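Local coordinates for fibronectin type III domain-containing protein (Simiduia agarivorans, PDB 6P2K) that probably hydrolyses the glucan backbone of xyloglucan-type polysaccharides, as a glycoside hydrolase family 74 enzyme whose catalytic part, present here, is built from beta-propellers, at residues S104-P109 and V169-S174; T178-S183 and I214-N219; P460-Q465 and K482-H487. One frame throughout, in Å; residues are numbered along the deposited sequence.

Contact 1 (S104-P109 and V169-S174)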
loop_
_atom_site.group_PDB
_atom_site.type_symbol
_atom_site.label_atom_id
_atom_site.label_comp_id
_atom_site.label_asym_id
_atom_site.label_seq_id
_atom_site.Cartn_x
_atom_site.Cartn_y
_atom_site.Cartn_z
ATOM N N SER B 104 35.440 -13.017 -49.064
ATOM C CA SER B 104 35.117 -14.386 -49.449
ATOM C C SER B 104 36.403 -15.180 -49.614
ATOM O O SER B 104 37.352 -14.701 -50.242
ATOM C CB SER B 104 34.310 -14.426 -50.754
ATOM O OG SER B 104 33.352 -13.385 -50.814
ATOM N N ILE B 105 36.433 -16.387 -49.050
ATOM C CA ILE B 105 37.530 -17.329 -49.261
ATOM C C ILE B 105 36.927 -18.703 -49.521
ATOM O O ILE B 105 36.061 -19.159 -48.767
ATOM C CB ILE B 105 38.499 -17.386 -48.062
ATOM C CG1 ILE B 105 38.894 -15.980 -47.610
ATOM C CG2 ILE B 105 39.740 -18.184 -48.422
ATOM C CD1 ILE B 105 38.992 -15.831 -46.104
ATOM N N ALA B 106 37.379 -19.360 -50.589
ATOM C CA ALA B 106 36.846 -20.660 -50.972
ATOM C C ALA B 106 37.976 -21.566 -51.438
ATOM O O ALA B 106 38.886 -21.124 -52.147
ATOM C CB ALA B 106 35.789 -20.530 -52.077
ATOM N N PHE B 107 37.906 -22.833 -51.042
ATOM C CA PHE B 107 38.900 -23.835 -51.392
ATOM C C PHE B 107 38.365 -24.773 -52.469
ATOM O O PHE B 107 37.155 -24.930 -52.647
ATOM C CB PHE B 107 39.312 -24.649 -50.160
ATOM C CG PHE B 107 39.909 -23.824 -49.057
ATOM C CD1 PHE B 107 39.103 -23.241 -48.096
ATOM C CD2 PHE B 107 41.278 -23.639 -48.978
ATOM C CE1 PHE B 107 39.649 -22.486 -47.079
ATOM C CE2 PHE B 107 41.829 -22.885 -47.963
ATOM C CZ PHE B 107 41.013 -22.308 -47.012
ATOM N N LYS B 108 39.287 -25.403 -53.181
ATOM C CA LYS B 108 38.908 -26.357 -54.217
ATOM C C LYS B 108 38.641 -27.722 -53.589
ATOM O O LYS B 108 39.434 -28.181 -52.761
ATOM C CB LYS B 108 40.005 -26.465 -55.270
ATOM C CG LYS B 108 39.735 -27.479 -56.368
ATOM C CD LYS B 108 40.726 -27.313 -57.513
ATOM C CE LYS B 108 40.752 -28.536 -58.413
ATOM N NZ LYS B 108 41.781 -28.411 -59.487
ATOM N N PRO B 109 37.539 -28.384 -53.938
ATOM C CA PRO B 109 37.275 -29.717 -53.382
ATOM C C PRO B 109 38.344 -30.711 -53.813
ATOM O O PRO B 109 38.664 -30.832 -54.997
ATOM C CB PRO B 109 35.900 -30.075 -53.959
ATOM C CG PRO B 109 35.282 -28.758 -54.322
ATOM C CD PRO B 109 36.426 -27.902 -54.771
ATOM N N VAL B 169 31.635 -17.092 -53.519
ATOM C CA VAL B 169 32.444 -17.884 -54.440
ATOM C C VAL B 169 32.227 -19.344 -54.070
ATOM O O VAL B 169 32.544 -19.752 -52.948
ATOM C CB VAL B 169 33.940 -17.528 -54.354
ATOM C CG1 VAL B 169 34.774 -18.543 -55.121
ATOM C CG2 VAL B 169 34.194 -16.118 -54.869
ATOM N N VAL B 170 31.681 -20.133 -54.996
ATOM C CA VAL B 170 31.250 -21.492 -54.691
ATOM C C VAL B 170 31.739 -22.446 -55.773
ATOM O O VAL B 170 31.509 -22.214 -56.967
ATOM C CB VAL B 170 29.719 -21.579 -54.537
ATOM C CG1 VAL B 170 29.022 -20.962 -55.742
ATOM C CG2 VAL B 170 29.284 -23.023 -54.331
ATOM N N PHE B 171 32.403 -23.521 -55.352
ATOM C CA PHE B 171 32.856 -24.570 -56.251
ATOM C C PHE B 171 31.743 -25.581 -56.519
ATOM O O PHE B 171 30.755 -25.674 -55.784
ATOM C CB PHE B 171 34.064 -25.301 -55.665
ATOM C CG PHE B 171 35.359 -24.563 -55.815
ATOM C CD1 PHE B 171 35.673 -23.510 -54.973
ATOM C CD2 PHE B 171 36.274 -24.934 -56.789
ATOM C CE1 PHE B 171 36.871 -22.833 -55.105
ATOM C CE2 PHE B 171 37.472 -24.262 -56.926
ATOM C CZ PHE B 171 37.772 -23.209 -56.083
ATOM N N ASP B 172 31.925 -26.352 -57.590
ATOM C CA ASP B 172 31.065 -27.487 -57.903
ATOM C C ASP B 172 31.672 -28.721 -57.244
ATOM O O ASP B 172 32.749 -29.178 -57.639
ATOM C CB ASP B 172 30.933 -27.662 -59.416
ATOM C CG ASP B 172 30.083 -28.868 -59.811
ATOM O OD1 ASP B 172 29.629 -29.621 -58.925
ATOM O OD2 ASP B 172 29.853 -29.057 -61.024
ATOM N N GLN B 173 30.974 -29.269 -56.247
ATOM C CA GLN B 173 31.495 -30.418 -55.515
ATOM C C GLN B 173 31.679 -31.642 -56.403
ATOM O O GLN B 173 32.473 -32.525 -56.061
ATOM C CB GLN B 173 30.569 -30.766 -54.347
ATOM C CG GLN B 173 30.455 -29.680 -53.288
ATOM C CD GLN B 173 31.756 -29.440 -52.554
ATOM O OE1 GLN B 173 32.395 -30.380 -52.081
ATOM N NE2 GLN B 173 32.159 -28.178 -52.457
ATOM N N SER B 174 30.972 -31.716 -57.530
ATOM C CA SER B 174 31.026 -32.886 -58.399
ATOM C C SER B 174 32.049 -32.762 -59.524
ATOM O O SER B 174 32.291 -33.749 -60.228
ATOM C CB SER B 174 29.636 -33.163 -58.987
ATOM O OG SER B 174 28.867 -33.967 -58.107
#
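Phe171 packs on the backbone of Phe107 and Lys108 and on Pro109 where two neighbouring blades of the beta-propeller meet. Strand 102-108 and strand 166-171 are each the first strand of a four-stranded antiparallel blade. Their axes are only 12° from parallel and come within 6.9 Å, which is the packing of two sheets and not strand pairing.

The Phe171 ring makes the aromatic contacts. Its CG stands anti to the carbonyl carbon, chi1 -79°, and this lays one ring face over the Phe107-Lys108 peptide. Lys108 CA lies 3.8 Å from the Phe171 ring centroid, close to the ring normal, as a CH-pi contact. Phe107 O sits above the rim of that face, 3.1 Å from Phe171 CD1. Ala106 CB comes in at the ring edge, in plane, 4.0 Å from Phe171 CE1. Pro109 CD approaches obliquely, 3.6 Å from Phe171 CD2.

The purely aliphatic contact is Ala106 CB with Val169 CG1, at 3.8 Å.

Two polar groups find partners nearby. The extended Lys108 chain crosses Phe171 at about a right angle, and its NZ is hydrogen-bonded to Asn177. Asp172 OD1 accepts from Ser174 N at 2.9 Å, an Asx turn.

The Gln173 amide packs on Pro109. Its chain bends at chi2, -66°, and brings Gln173 NE2 within 3.7 Å of Pro109 CG.

Contact 2 (T178-S183 and I214-N219)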
loop_
_atom_site.group_PDB
_atom_site.type_symbol
_atom_site.label_atom_id
_atom_site.label_comp_id
_atom_site.label_asym_id
_atom_site.label_seq_id
_atom_site.Cartn_x
_atom_site.Cartn_y
_atom_site.Cartn_z
ATOM N N THR B 178 35.122 -26.437 -61.681
ATOM C CA THR B 178 33.990 -25.561 -61.948
ATOM C C THR B 178 33.740 -24.706 -60.709
ATOM O O THR B 178 33.736 -25.226 -59.593
ATOM C CB THR B 178 32.742 -26.376 -62.285
ATOM O OG1 THR B 178 33.037 -27.255 -63.375
ATOM C CG2 THR B 178 31.579 -25.448 -62.646
ATOM N N VAL B 179 33.547 -23.402 -60.899
ATOM C CA VAL B 179 33.297 -22.498 -59.773
ATOM C C VAL B 179 32.662 -21.211 -60.298
ATOM O O VAL B 179 33.022 -20.714 -61.368
ATOM C CB VAL B 179 34.604 -22.218 -58.992
ATOM C CG1 VAL B 179 35.747 -21.861 -59.943
ATOM C CG2 VAL B 179 34.400 -21.134 -57.946
ATOM N N TYR B 180 31.703 -20.682 -59.530
ATOM C CA TYR B 180 31.015 -19.432 -59.823
ATOM C C TYR B 180 31.302 -18.392 -58.746
ATOM O O TYR B 180 31.610 -18.720 -57.597
ATOM C CB TYR B 180 29.493 -19.612 -59.902
ATOM C CG TYR B 180 28.999 -20.640 -60.886
ATOM C CD1 TYR B 180 29.174 -21.996 -60.652
ATOM C CD2 TYR B 180 28.325 -20.253 -62.036
ATOM C CE1 TYR B 180 28.714 -22.934 -61.542
ATOM C CE2 TYR B 180 27.858 -21.185 -62.935
ATOM C CZ TYR B 180 28.056 -22.525 -62.683
ATOM O OH TYR B 180 27.591 -23.461 -63.575
ATOM N N LEU B 181 31.163 -17.124 -59.126
ATOM C CA LEU B 181 31.168 -16.026 -58.173
ATOM C C LEU B 181 29.936 -15.159 -58.392
ATOM O O LEU B 181 29.450 -15.008 -59.517
ATOM C CB LEU B 181 32.444 -15.166 -58.274
ATOM C CG LEU B 181 32.712 -14.288 -59.500
ATOM C CD1 LEU B 181 32.079 -12.901 -59.385
ATOM C CD2 LEU B 181 34.210 -14.171 -59.693
ATOM N N GLY B 182 29.438 -14.593 -57.298
ATOM C CA GLY B 182 28.305 -13.695 -57.347
ATOM C C GLY B 182 28.694 -12.291 -56.937
ATOM O O GLY B 182 29.217 -12.082 -55.841
ATOM N N SER B 183 28.446 -11.319 -57.808
ATOM C CA SER B 183 28.988 -9.984 -57.608
ATOM C C SER B 183 27.966 -8.944 -58.039
ATOM O O SER B 183 26.948 -9.257 -58.659
ATOM C CB SER B 183 30.299 -9.799 -58.383
ATOM O OG SER B 183 30.675 -8.436 -58.424
ATOM N N ILE B 214 25.203 -16.119 -54.499
ATOM C CA ILE B 214 24.783 -17.289 -55.252
ATOM C C ILE B 214 24.926 -18.523 -54.377
ATOM O O ILE B 214 25.656 -18.534 -53.383
ATOM C CB ILE B 214 25.590 -17.490 -56.548
ATOM C CG1 ILE B 214 27.073 -17.633 -56.212
ATOM C CG2 ILE B 214 25.344 -16.346 -57.512
ATOM C CD1 ILE B 214 27.957 -17.588 -57.407
ATOM N N ALA B 215 24.223 -19.576 -54.781
ATOM C CA ALA B 215 24.333 -20.880 -54.154
ATOM C C ALA B 215 24.288 -21.941 -55.239
ATOM O O ALA B 215 23.571 -21.794 -56.232
ATOM C CB ALA B 215 23.217 -21.112 -53.129
ATOM N N LEU B 216 25.060 -23.004 -55.047
ATOM C CA LEU B 216 25.157 -24.083 -56.017
ATOM C C LEU B 216 24.862 -25.398 -55.318
ATOM O O LEU B 216 25.404 -25.667 -54.240
ATOM C CB LEU B 216 26.543 -24.115 -56.659
ATOM C CG LEU B 216 26.879 -25.299 -57.559
ATOM C CD1 LEU B 216 25.967 -25.310 -58.763
ATOM C CD2 LEU B 216 28.330 -25.214 -57.992
ATOM N N SER B 217 23.997 -26.205 -55.924
ATOM C CA SER B 217 23.683 -27.506 -55.365
ATOM C C SER B 217 24.919 -28.405 -55.404
ATOM O O SER B 217 25.729 -28.316 -56.332
ATOM C CB SER B 217 22.538 -28.155 -56.138
ATOM O OG SER B 217 22.337 -29.496 -55.730
ATOM N N PRO B 218 25.091 -29.270 -54.399
ATOM C CA PRO B 218 26.294 -30.121 -54.343
ATOM C C PRO B 218 26.565 -30.917 -55.608
ATOM O O PRO B 218 27.734 -31.160 -55.934
ATOM C CB PRO B 218 25.999 -31.042 -53.154
ATOM C CG PRO B 218 25.157 -30.205 -52.256
ATOM C CD PRO B 218 24.298 -29.354 -53.160
ATOM N N ASN B 219 25.533 -31.331 -56.336
ATOM C CA ASN B 219 25.768 -32.039 -57.585
ATOM C C ASN B 219 26.123 -31.091 -58.730
ATOM O O ASN B 219 26.297 -31.546 -59.867
ATOM C CB ASN B 219 24.555 -32.909 -57.941
ATOM C CG ASN B 219 23.278 -32.109 -58.134
ATOM O OD1 ASN B 219 23.293 -30.881 -58.200
ATOM N ND2 ASN B 219 22.155 -32.816 -58.232
#
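Asn219 OD1 is gripped by two donors, Ser217 OG and Gln221 N, just past the strand whose Ile214 and Leu216 pack on Tyr180 and Gly182. Ser217 OG donates to Asn219 OD1 at 3.0 Å, from well above the amide plane, 62° out of it. This pins the turn that ends strand 210-216.

The contact joins two adjacent propeller blades. Strand 179-183 is the second strand of one blade, and strand 210-216 is the first of the next. Their axes run 160° apart in direction and approach to 7.3 Å, so side chains fill the space between the sheets.

Ile214 does most of the touching. Its CG1 sits between the backbone N and the carbonyl carbon, chi1 59°, the crowded position, and the chain then extends to put CD1 on the opposite backbone. CD1 of Ile214 lies 3.3 Å from both Leu181 C and Gly182 N, so the methyl rests on that peptide bond. The same CD1 is 3.6 Å from Tyr180 CB. Ile214 CG2 stands 4.0 Å from Gly182 CA, in the direction where a larger residue would carry its CB.

Leu216 makes a looser contact. Its CD2 meets the Tyr180 ring obliquely, 4.2 Å from CE1. Leu216 and Ile214 also touch Val170 of the strand beside 179-183. An alanine in place of Ile214 would probably open a gap over the Leu181-Gly182 peptide and leave Tyr180 CB without its methyl neighbour.

Tyr180 OH has a weak hydrogen bond to Lys189 NZ. The hydrogen bond of Ile214 N with Ser168 OG adds a polar tie between the blades nearby. The contact of the two segments is itself apolar and buried, which implies close fit and dispersion between them, not charge.

Contact 3 (P460-Q465 and K482-H487). With PE3 (3,6,9,12,15,18,21,24,27,30,33,36,39-tridecaoxahentetracontane-1,41-diol), chain V.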
loop_
_atom_site.group_PDB
_atom_site.type_symbol
_atom_site.label_atom_id
_atom_site.label_comp_id
_atom_site.label_asym_id
_atom_site.label_seq_id
_atom_site.Cartn_x
_atom_site.Cartn_y
_atom_site.Cartn_z
ATOM N N PRO B 460 20.874 8.062 -3.401
ATOM C CA PRO B 460 21.650 8.148 -4.643
ATOM C C PRO B 460 20.754 7.922 -5.850
ATOM O O PRO B 460 19.887 7.046 -5.849
ATOM C CB PRO B 460 22.693 7.036 -4.491
ATOM C CG PRO B 460 22.106 6.085 -3.495
ATOM C CD PRO B 460 21.277 6.920 -2.564
ATOM N N THR B 461 20.965 8.731 -6.885
ATOM C CA THR B 461 20.040 8.806 -8.006
ATOM C C THR B 461 20.822 8.889 -9.306
ATOM O O THR B 461 21.592 9.834 -9.510
ATOM C CB THR B 461 19.115 10.018 -7.860
ATOM O OG1 THR B 461 18.420 9.938 -6.610
ATOM C CG2 THR B 461 18.107 10.073 -9.001
ATOM N N VAL B 462 20.616 7.904 -10.184
ATOM C CA VAL B 462 21.208 7.944 -11.513
ATOM C C VAL B 462 20.584 9.087 -12.301
ATOM O O VAL B 462 19.368 9.303 -12.250
ATOM C CB VAL B 462 20.990 6.604 -12.238
ATOM C CG1 VAL B 462 21.995 6.434 -13.373
ATOM C CG2 VAL B 462 21.054 5.443 -11.257
ATOM N N VAL B 463 21.414 9.832 -13.026
ATOM C CA VAL B 463 20.953 10.813 -14.001
ATOM C C VAL B 463 21.523 10.426 -15.358
ATOM O O VAL B 463 22.654 9.934 -15.446
ATOM C CB VAL B 463 21.357 12.256 -13.628
ATOM C CG1 VAL B 463 20.744 12.645 -12.300
ATOM C CG2 VAL B 463 22.878 12.408 -13.585
ATOM N N ALA B 464 20.738 10.630 -16.414
ATOM C CA ALA B 464 21.150 10.178 -17.733
ATOM C C ALA B 464 20.569 11.071 -18.818
ATOM O O ALA B 464 19.426 11.526 -18.725
ATOM C CB ALA B 464 20.722 8.725 -17.981
ATOM N N GLN B 465 21.382 11.324 -19.839
ATOM C CA GLN B 465 20.880 11.764 -21.131
ATOM C C GLN B 465 20.436 10.520 -21.893
ATOM O O GLN B 465 21.256 9.639 -22.172
ATOM C CB GLN B 465 21.967 12.531 -21.883
ATOM C CG GLN B 465 21.905 12.449 -23.405
ATOM C CD GLN B 465 20.657 13.096 -23.977
ATOM O OE1 GLN B 465 20.125 14.053 -23.412
ATOM N NE2 GLN B 465 20.188 12.578 -25.107
ATOM N N LYS B 482 16.835 7.962 -12.014
ATOM C CA LYS B 482 16.425 6.724 -11.355
ATOM C C LYS B 482 16.916 6.754 -9.914
ATOM O O LYS B 482 18.123 6.669 -9.663
ATOM C CB LYS B 482 16.962 5.485 -12.073
ATOM C CG LYS B 482 16.907 4.225 -11.200
ATOM C CD LYS B 482 17.353 2.980 -11.944
ATOM C CE LYS B 482 16.292 2.522 -12.936
ATOM N NZ LYS B 482 16.689 1.265 -13.642
ATOM N N ARG B 483 15.983 6.870 -8.974
ATOM C CA ARG B 483 16.337 6.805 -7.565
ATOM C C ARG B 483 16.697 5.373 -7.193
ATOM O O ARG B 483 15.926 4.442 -7.445
ATOM C CB ARG B 483 15.181 7.312 -6.707
ATOM C CG ARG B 483 15.015 8.821 -6.747
ATOM C CD ARG B 483 13.650 9.243 -6.227
ATOM N NE ARG B 483 12.603 9.047 -7.228
ATOM C CZ ARG B 483 11.411 9.632 -7.183
ATOM N NH1 ARG B 483 11.116 10.458 -6.185
ATOM N NH2 ARG B 483 10.517 9.397 -8.137
ATOM N N LEU B 484 17.881 5.194 -6.610
ATOM C CA LEU B 484 18.366 3.866 -6.237
ATOM C C LEU B 484 17.879 3.521 -4.829
ATOM O O LEU B 484 18.649 3.382 -3.876
ATOM C CB LEU B 484 19.884 3.806 -6.351
ATOM C CG LEU B 484 20.426 4.042 -7.765
ATOM C CD1 LEU B 484 21.943 4.189 -7.751
ATOM C CD2 LEU B 484 20.000 2.915 -8.698
ATOM N N ASN B 485 16.554 3.391 -4.721
ATOM C CA ASN B 485 15.943 3.058 -3.438
ATOM C C ASN B 485 16.369 1.676 -2.964
ATOM O O ASN B 485 16.600 1.465 -1.769
ATOM C CB ASN B 485 14.420 3.134 -3.546
ATOM C CG ASN B 485 13.918 4.549 -3.757
ATOM O OD1 ASN B 485 14.287 5.466 -3.026
ATOM N ND2 ASN B 485 13.071 4.733 -4.764
ATOM N N THR B 486 16.478 0.720 -3.886
ATOM C CA THR B 486 16.803 -0.652 -3.532
ATOM C C THR B 486 18.054 -1.184 -4.214
ATOM O O THR B 486 18.487 -2.291 -3.875
ATOM C CB THR B 486 15.629 -1.590 -3.864
ATOM O OG1 THR B 486 15.366 -1.557 -5.274
ATOM C CG2 THR B 486 14.377 -1.179 -3.104
ATOM N N HIS B 487 18.650 -0.438 -5.143
ATOM C CA HIS B 487 19.764 -0.933 -5.952
ATOM C C HIS B 487 19.400 -2.277 -6.579
ATOM O O HIS B 487 20.139 -3.261 -6.498
ATOM C CB HIS B 487 21.049 -1.033 -5.124
ATOM C CG HIS B 487 21.588 0.293 -4.685
ATOM N ND1 HIS B 487 21.047 1.006 -3.636
ATOM C CD2 HIS B 487 22.614 1.041 -5.157
ATOM C CE1 HIS B 487 21.719 2.134 -3.479
ATOM N NE2 HIS B 487 22.676 2.178 -4.388
HETATM O O43 PE3 V . 23.519 9.209 -0.911
HETATM C C42 PE3 V . 24.549 10.030 -1.468
HETATM C C41 PE3 V . 24.772 9.661 -2.936
HETATM O O40 PE3 V . 25.816 10.506 -3.436
HETATM C C39 PE3 V . 26.105 10.211 -4.808
HETATM C C38 PE3 V . 27.215 11.141 -5.280
HETATM O O37 PE3 V . 28.395 10.943 -4.480
#
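Pro460 CG meets the His487 imidazole obliquely, 4.0 Å from its CE1. On one face of the His487 ring Leu484 CB lies 3.7 Å above the plane, over the centre. The His487 ring also meets that of His409, and its NE2 is hydrogen-bonded to His409 ND1.

Three backbone hydrogen bonds tie the segments. The one from Leu484 N to Pro460 O lies just past the strand end, 2.8 Å long and nearly along the C=O axis. Val462 and Lys482 form a hydrogen-bonded pair. Val462 N to Lys482 O is the more bent bond, 139° at the hydrogen, and Lys482 N to Val462 O is straighter at 158°.

Val462 CG2 touches Leu484 CD2 at 3.7 Å. Thr461 and Arg483, the non-hydrogen-bonded pair, lie side by side on the other face, with Thr461 OG1 3.6 Å from Arg483 CG. Thr461 OG1 is hydrogen-bonded to Val459 O, so this approach is packing alone. Arg483 continues to a salt bridge with Asp547, and Lys482 to one with Glu424. A bound polyethylene glycol chain places O43 3.6 Å from Pro460 CD.

Leu484 centres an inverse gamma turn. The whole is an antiparallel beta hairpin, the two middle strands of a propeller blade.

How the contacts relate
Contacts 1 and 2 are neighbours, their centres about 8 Å apart. Strand 166-171 serves contact 1 and strand 179-183 serves contact 2, and the two pair within one blade. Probable hydrogen bonds link them, such as Asp172 N to Thr178 O at 2.9 Å. Together they join three successive blades. Contact 3 lies across the chain's centre, about 56 Å from either by centres, and is a pairing inside one blade. Contacts 1 and 2 are far from the metal sites. In contact 3 the Arg483 side chain is about 6 Å from that of Asp544, known to bind zinc in this protein though none is bound to it in this chain, and about 10 Å from a bound zinc ion.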